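Local coordinates for NMB1025 protein (Neisseria meningitidis serogroup B, PDB 3KJJ) that is of unknown function but belongs to the RutC (YjgF) family, whose better-studied members are trimers that include enamine and imine deaminases, at residues A71-R76 with A82-V87; G86-W91 with P98-V103. One frame throughout, in Å; residues are numbered along the deposited sequence.

Contact 1 (A71-R76 with A82-V87); sequences AVIYLR and AEMNGV
L75 and M84 mark the closest approach of the backbones, their CA atoms 8.7 Å apart, where strand segment 71-75 passes the part of helix 81-91 formed by 82-87. At that separation only side chains can bridge the gap, and no hydrogen bond crosses it. M84, modelled as selenomethionine, supplies the whole helix side. Its CG stands anti to the backbone N (chi1 -178°), which directs the chain toward the strand, and a bend at chi2 (-78°) then swings the selenium over I73. There the two side chains meet tip to tip: SE of M84 lies 3.7 Å from CD1 of I73 and 4.1 Å from CG2 of I73, so it touches both ends of the branched side chain. The terminal methyl CE of M84 is modelled too close to CD1 of I73, and its exact place is doubtful. L75 touches the root of M84 instead, crossing it at a slant, with CD2 of L75 4.0 Å from CG of M84 and 4.1 Å from CB of M84. Strand alternation explains the choice: I73 and L75 face the helix, while V72 and Y74 turn to the other side of the sheet, where Y74 packs on Y74 of the second subunit. T47 of helix 43-60 and I116 of the neighbouring strand 114-121 also pack on M84. With three buried apolar side chains, the hold between the two segments has no direction; a directional tie comes from OD1 of N85, hydrogen-bonded to NH1 of R100 on strand 99-104.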
loop_
_atom_site.group_PDB
_atom_site.type_symbol
_atom_site.label_atom_id
_atom_site.label_comp_id
_atom_site.label_asym_id
_atom_site.label_seq_id
_atom_site.Cartn_x
_atom_site.Cartn_y
_atom_site.Cartn_z
ATOM N N ALA B 71 -1.574 -8.210 -0.402
ATOM C CA ALA B 71 -0.766 -8.245 -1.605
ATOM C C ALA B 71 -1.325 -7.229 -2.592
ATOM O O ALA B 71 -2.524 -7.212 -2.855
ATOM C CB ALA B 71 -0.799 -9.643 -2.217
ATOM N N VAL B 72 -0.456 -6.376 -3.118
ATOM C CA VAL B 72 -0.828 -5.491 -4.210
ATOM C C VAL B 72 -0.048 -5.969 -5.417
ATOM O O VAL B 72 1.173 -6.160 -5.350
ATOM C CB VAL B 72 -0.524 -4.012 -3.922
ATOM C CG1 VAL B 72 -1.069 -3.121 -5.052
ATOM C CG2 VAL B 72 -1.118 -3.595 -2.602
ATOM N N ILE B 73 -0.779 -6.195 -6.504
ATOM C CA ILE B 73 -0.216 -6.716 -7.728
ATOM C C ILE B 73 -0.350 -5.626 -8.763
ATOM O O ILE B 73 -1.451 -5.146 -9.033
ATOM C CB ILE B 73 -0.952 -7.984 -8.206
ATOM C CG1 ILE B 73 -0.864 -9.092 -7.144
ATOM C CG2 ILE B 73 -0.368 -8.484 -9.553
ATOM C CD1 ILE B 73 -1.917 -10.195 -7.336
ATOM N N TYR B 74 0.793 -5.218 -9.292
ATOM C CA TYR B 74 0.851 -4.214 -10.320
ATOM C C TYR B 74 1.136 -4.972 -11.611
ATOM O O TYR B 74 2.092 -5.734 -11.683
ATOM C CB TYR B 74 1.959 -3.212 -9.999
ATOM C CG TYR B 74 1.774 -2.433 -8.710
ATOM C CD1 TYR B 74 0.864 -1.377 -8.627
ATOM C CD2 TYR B 74 2.531 -2.738 -7.572
ATOM C CE1 TYR B 74 0.696 -0.662 -7.446
ATOM C CE2 TYR B 74 2.365 -2.035 -6.397
ATOM C CZ TYR B 74 1.451 -1.000 -6.339
ATOM O OH TYR B 74 1.296 -0.297 -5.172
ATOM N N LEU B 75 0.285 -4.798 -12.613
ATOM C CA LEU B 75 0.572 -5.330 -13.944
ATOM C C LEU B 75 0.825 -4.174 -14.886
ATOM O O LEU B 75 0.165 -3.143 -14.787
ATOM C CB LEU B 75 -0.594 -6.171 -14.474
ATOM C CG LEU B 75 -0.938 -7.470 -13.747
ATOM C CD1 LEU B 75 -2.299 -7.976 -14.236
ATOM C CD2 LEU B 75 0.143 -8.534 -13.957
ATOM N N ARG B 76 1.775 -4.359 -15.799
ATOM C CA ARG B 76 2.063 -3.384 -16.838
ATOM C C ARG B 76 0.866 -3.242 -17.782
ATOM O O ARG B 76 0.567 -2.151 -18.284
ATOM C CB ARG B 76 3.310 -3.801 -17.621
ATOM C CG ARG B 76 3.580 -2.918 -18.833
ATOM C CD ARG B 76 4.724 -3.421 -19.691
ATOM N NE ARG B 76 5.024 -2.466 -20.757
ATOM C CZ ARG B 76 5.679 -1.319 -20.590
ATOM N NH1 ARG B 76 6.128 -0.965 -19.394
ATOM N NH2 ARG B 76 5.905 -0.525 -21.629
ATOM N N ALA B 82 -5.788 -12.681 -16.322
ATOM C CA ALA B 82 -6.090 -14.111 -16.210
ATOM C C ALA B 82 -4.831 -14.975 -16.126
ATOM O O ALA B 82 -4.798 -15.947 -15.371
ATOM C CB ALA B 82 -7.012 -14.583 -17.348
ATOM N N GLU B 83 -3.800 -14.613 -16.884
ATOM C CA GLU B 83 -2.539 -15.354 -16.880
ATOM C C GLU B 83 -1.840 -15.266 -15.528
ATOM O O GLU B 83 -1.345 -16.278 -15.018
ATOM C CB GLU B 83 -1.596 -14.870 -17.988
ATOM C CG GLU B 83 -0.372 -15.763 -18.198
ATOM C CD GLU B 83 0.381 -15.474 -19.494
ATOM O OE1 GLU B 83 -0.111 -14.670 -20.311
ATOM O OE2 GLU B 83 1.473 -16.049 -19.693
HETATM N N MSE B 84 -1.795 -14.054 -14.971
HETATM C CA MSE B 84 -1.215 -13.820 -13.642
HETATM C C MSE B 84 -2.004 -14.627 -12.621
HETATM O O MSE B 84 -1.418 -15.440 -11.901
HETATM C CB MSE B 84 -1.198 -12.322 -13.301
HETATM C CG MSE B 84 -0.568 -11.952 -11.940
HETATM SE SE MSE B 84 -1.760 -12.288 -10.395
HETATM C CE MSE B 84 -0.386 -12.294 -9.029
ATOM N N ASN B 85 -3.328 -14.428 -12.606
ATOM C CA ASN B 85 -4.262 -15.141 -11.715
ATOM C C ASN B 85 -4.097 -16.650 -11.683
ATOM O O ASN B 85 -4.164 -17.250 -10.617
ATOM C CB ASN B 85 -5.725 -14.811 -12.067
ATOM C CG ASN B 85 -6.130 -13.416 -11.639
ATOM O OD1 ASN B 85 -5.487 -12.799 -10.796
ATOM N ND2 ASN B 85 -7.202 -12.910 -12.226
ATOM N N GLY B 86 -3.880 -17.259 -12.847
ATOM C CA GLY B 86 -3.686 -18.710 -12.929
ATOM C C GLY B 86 -2.527 -19.194 -12.078
ATOM O O GLY B 86 -2.613 -20.248 -11.438
ATOM N N VAL B 87 -1.451 -18.406 -12.045
ATOM C CA VAL B 87 -0.279 -18.755 -11.272
ATOM C C VAL B 87 -0.502 -18.409 -9.793
ATOM O O VAL B 87 -0.233 -19.231 -8.915
ATOM C CB VAL B 87 1.003 -18.133 -11.878
ATOM C CG1 VAL B 87 2.221 -18.397 -10.991
ATOM C CG2 VAL B 87 1.221 -18.691 -13.293
#

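Contact 2 (G86-W91 with P98-V103); sequences GVWDAW and PARACV
R100 lies over one face of the W88 indole in a cation-pi contact, its CZ 4.4 Å from the centroid of the five-membered ring and 20° off the ring normal. The packing is tight here. NH1 of R100 comes within 3.2 Å of CD1 of W88, while CD of R100 lies over the rim of the indole near the CE2-CZ2 bond, 3.5 Å from CE2 of W88. A bend at chi3 (89°) takes the guanidinium on over the pyrrole, inclined 56° to the ring. P98 closes the edge of the indole, its CG 3.7 Å from CZ2 of W88, and W91 approaches the opposite face.

NH1 of R100, while over the indole, is also hydrogen-bonded to OD1 of N85; NE1 of W88 donates to O of R19 of the second subunit. Beyond W88 the helix segment does not touch the strand segment: G86 and A90 are exposed to solvent, and D89 pairs instead through OD2 with R19 of the second subunit in a salt bridge.

The arrangement belongs to a beta-alpha-beta unit, and R100 probably corresponds to the arginine that lines the intersubunit cleft in YjgF-family trimers.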
loop_
_atom_site.group_PDB
_atom_site.type_symbol
_atom_site.label_atom_id
_atom_site.label_comp_id
_atom_site.label_asym_id
_atom_site.label_seq_id
_atom_site.Cartn_x
_atom_site.Cartn_y
_atom_site.Cartn_z
ATOM N N GLY B 86 -3.880 -17.259 -12.847
ATOM C CA GLY B 86 -3.686 -18.710 -12.929
ATOM C C GLY B 86 -2.527 -19.194 -12.078
ATOM O O GLY B 86 -2.613 -20.248 -11.438
ATOM N N VAL B 87 -1.451 -18.406 -12.045
ATOM C CA VAL B 87 -0.279 -18.755 -11.272
ATOM C C VAL B 87 -0.502 -18.409 -9.793
ATOM O O VAL B 87 -0.233 -19.231 -8.915
ATOM C CB VAL B 87 1.003 -18.133 -11.878
ATOM C CG1 VAL B 87 2.221 -18.397 -10.991
ATOM C CG2 VAL B 87 1.221 -18.691 -13.293
ATOM N N TRP B 88 -1.010 -17.204 -9.538
ATOM C CA TRP B 88 -1.383 -16.762 -8.193
ATOM C C TRP B 88 -2.327 -17.740 -7.502
ATOM O O TRP B 88 -2.058 -18.158 -6.378
ATOM C CB TRP B 88 -2.018 -15.370 -8.258
ATOM C CG TRP B 88 -2.615 -14.883 -6.977
ATOM C CD1 TRP B 88 -3.903 -15.031 -6.573
ATOM C CD2 TRP B 88 -1.950 -14.141 -5.944
ATOM N NE1 TRP B 88 -4.086 -14.434 -5.348
ATOM C CE2 TRP B 88 -2.901 -13.887 -4.936
ATOM C CE3 TRP B 88 -0.638 -13.694 -5.764
ATOM C CZ2 TRP B 88 -2.590 -13.183 -3.764
ATOM C CZ3 TRP B 88 -0.324 -12.995 -4.596
ATOM C CH2 TRP B 88 -1.299 -12.753 -3.613
ATOM N N ASP B 89 -3.414 -18.106 -8.187
ATOM C CA ASP B 89 -4.427 -19.030 -7.659
ATOM C C ASP B 89 -3.874 -20.377 -7.221
ATOM O O ASP B 89 -4.347 -20.943 -6.234
ATOM C CB ASP B 89 -5.557 -19.256 -8.670
ATOM C CG ASP B 89 -6.426 -18.036 -8.851
ATOM O OD1 ASP B 89 -6.235 -17.047 -8.111
ATOM O OD2 ASP B 89 -7.304 -18.066 -9.736
ATOM N N ALA B 90 -2.895 -20.885 -7.970
ATOM C CA ALA B 90 -2.212 -22.148 -7.657
ATOM C C ALA B 90 -1.220 -22.016 -6.499
ATOM O O ALA B 90 -0.953 -22.990 -5.787
ATOM C CB ALA B 90 -1.500 -22.685 -8.898
ATOM N N TRP B 91 -0.688 -20.813 -6.316
ATOM C CA TRP B 91 0.365 -20.548 -5.328
ATOM C C TRP B 91 -0.195 -20.246 -3.948
ATOM O O TRP B 91 0.334 -20.758 -2.964
ATOM C CB TRP B 91 1.278 -19.422 -5.802
ATOM C CG TRP B 91 2.299 -18.905 -4.794
ATOM C CD1 TRP B 91 3.556 -19.392 -4.579
ATOM C CD2 TRP B 91 2.157 -17.769 -3.924
ATOM N NE1 TRP B 91 4.196 -18.650 -3.610
ATOM C CE2 TRP B 91 3.364 -17.644 -3.197
ATOM C CE3 TRP B 91 1.122 -16.849 -3.685
ATOM C CZ2 TRP B 91 3.564 -16.638 -2.245
ATOM C CZ3 TRP B 91 1.319 -15.853 -2.751
ATOM C CH2 TRP B 91 2.536 -15.755 -2.034
ATOM N N PRO B 98 -4.769 -13.893 1.026
ATOM C CA PRO B 98 -4.620 -12.545 1.582
ATOM C C PRO B 98 -5.586 -11.506 1.009
ATOM O O PRO B 98 -6.213 -11.743 -0.034
ATOM C CB PRO B 98 -3.181 -12.182 1.202
ATOM C CG PRO B 98 -2.973 -12.889 -0.089
ATOM C CD PRO B 98 -3.707 -14.200 0.041
ATOM N N ALA B 99 -5.709 -10.369 1.698
ATOM C CA ALA B 99 -6.311 -9.167 1.096
ATOM C C ALA B 99 -5.501 -8.872 -0.159
ATOM O O ALA B 99 -4.269 -8.981 -0.148
ATOM C CB ALA B 99 -6.260 -7.991 2.044
ATOM N N ARG B 100 -6.180 -8.536 -1.246
ATOM C CA ARG B 100 -5.493 -8.378 -2.526
ATOM C C ARG B 100 -6.085 -7.213 -3.303
ATOM O O ARG B 100 -7.276 -6.940 -3.212
ATOM C CB ARG B 100 -5.605 -9.659 -3.356
ATOM C CG ARG B 100 -4.551 -9.800 -4.434
ATOM C CD ARG B 100 -4.797 -10.997 -5.336
ATOM N NE ARG B 100 -5.644 -10.654 -6.474
ATOM C CZ ARG B 100 -5.596 -11.233 -7.670
ATOM N NH1 ARG B 100 -4.718 -12.203 -7.937
ATOM N NH2 ARG B 100 -6.421 -10.814 -8.617
ATOM N N ALA B 101 -5.229 -6.510 -4.028
ATOM C CA ALA B 101 -5.678 -5.525 -5.001
ATOM C C ALA B 101 -4.833 -5.683 -6.256
ATOM O O ALA B 101 -3.650 -6.020 -6.188
ATOM C CB ALA B 101 -5.580 -4.113 -4.428
ATOM N N CYS B 102 -5.445 -5.478 -7.417
ATOM C CA CYS B 102 -4.690 -5.604 -8.657
ATOM C C CYS B 102 -4.991 -4.407 -9.527
ATOM O O CYS B 102 -6.149 -4.154 -9.840
ATOM C CB CYS B 102 -5.000 -6.908 -9.393
ATOM S SG CYS B 102 -3.961 -7.139 -10.860
ATOM N N VAL B 103 -3.945 -3.655 -9.864
ATOM C CA VAL B 103 -4.098 -2.428 -10.650
ATOM C C VAL B 103 -3.077 -2.379 -11.787
ATOM O O VAL B 103 -2.069 -3.079 -11.764
ATOM C CB VAL B 103 -4.044 -1.116 -9.782
ATOM C CG1 VAL B 103 -5.037 -1.183 -8.614
ATOM C CG2 VAL B 103 -2.639 -0.821 -9.270
#

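How the contacts relate
Contacts 1 and 2 belong to one beta-alpha-beta unit, with centres about 6 Å apart. M84 and W88, one turn apart on helix 81-91, each reach both strands, M84 meeting 68-75 in contact 1 and W88 meeting 99-104 in contact 2. The two strands are parallel neighbours, joined by backbone hydrogen bonds such as A71 N to A99 O at 2.8 Å and I73 N to A101 O at 2.9 Å. Side chains join the contacts as well, CD1 of I73 lying 3.5 Å from NH1 of R100. Contact 1 is wholly apolar, whereas contact 2 brings an arginine to the boundary with the second subunit, where the active-site cleft of family relatives lies, so probably the site here.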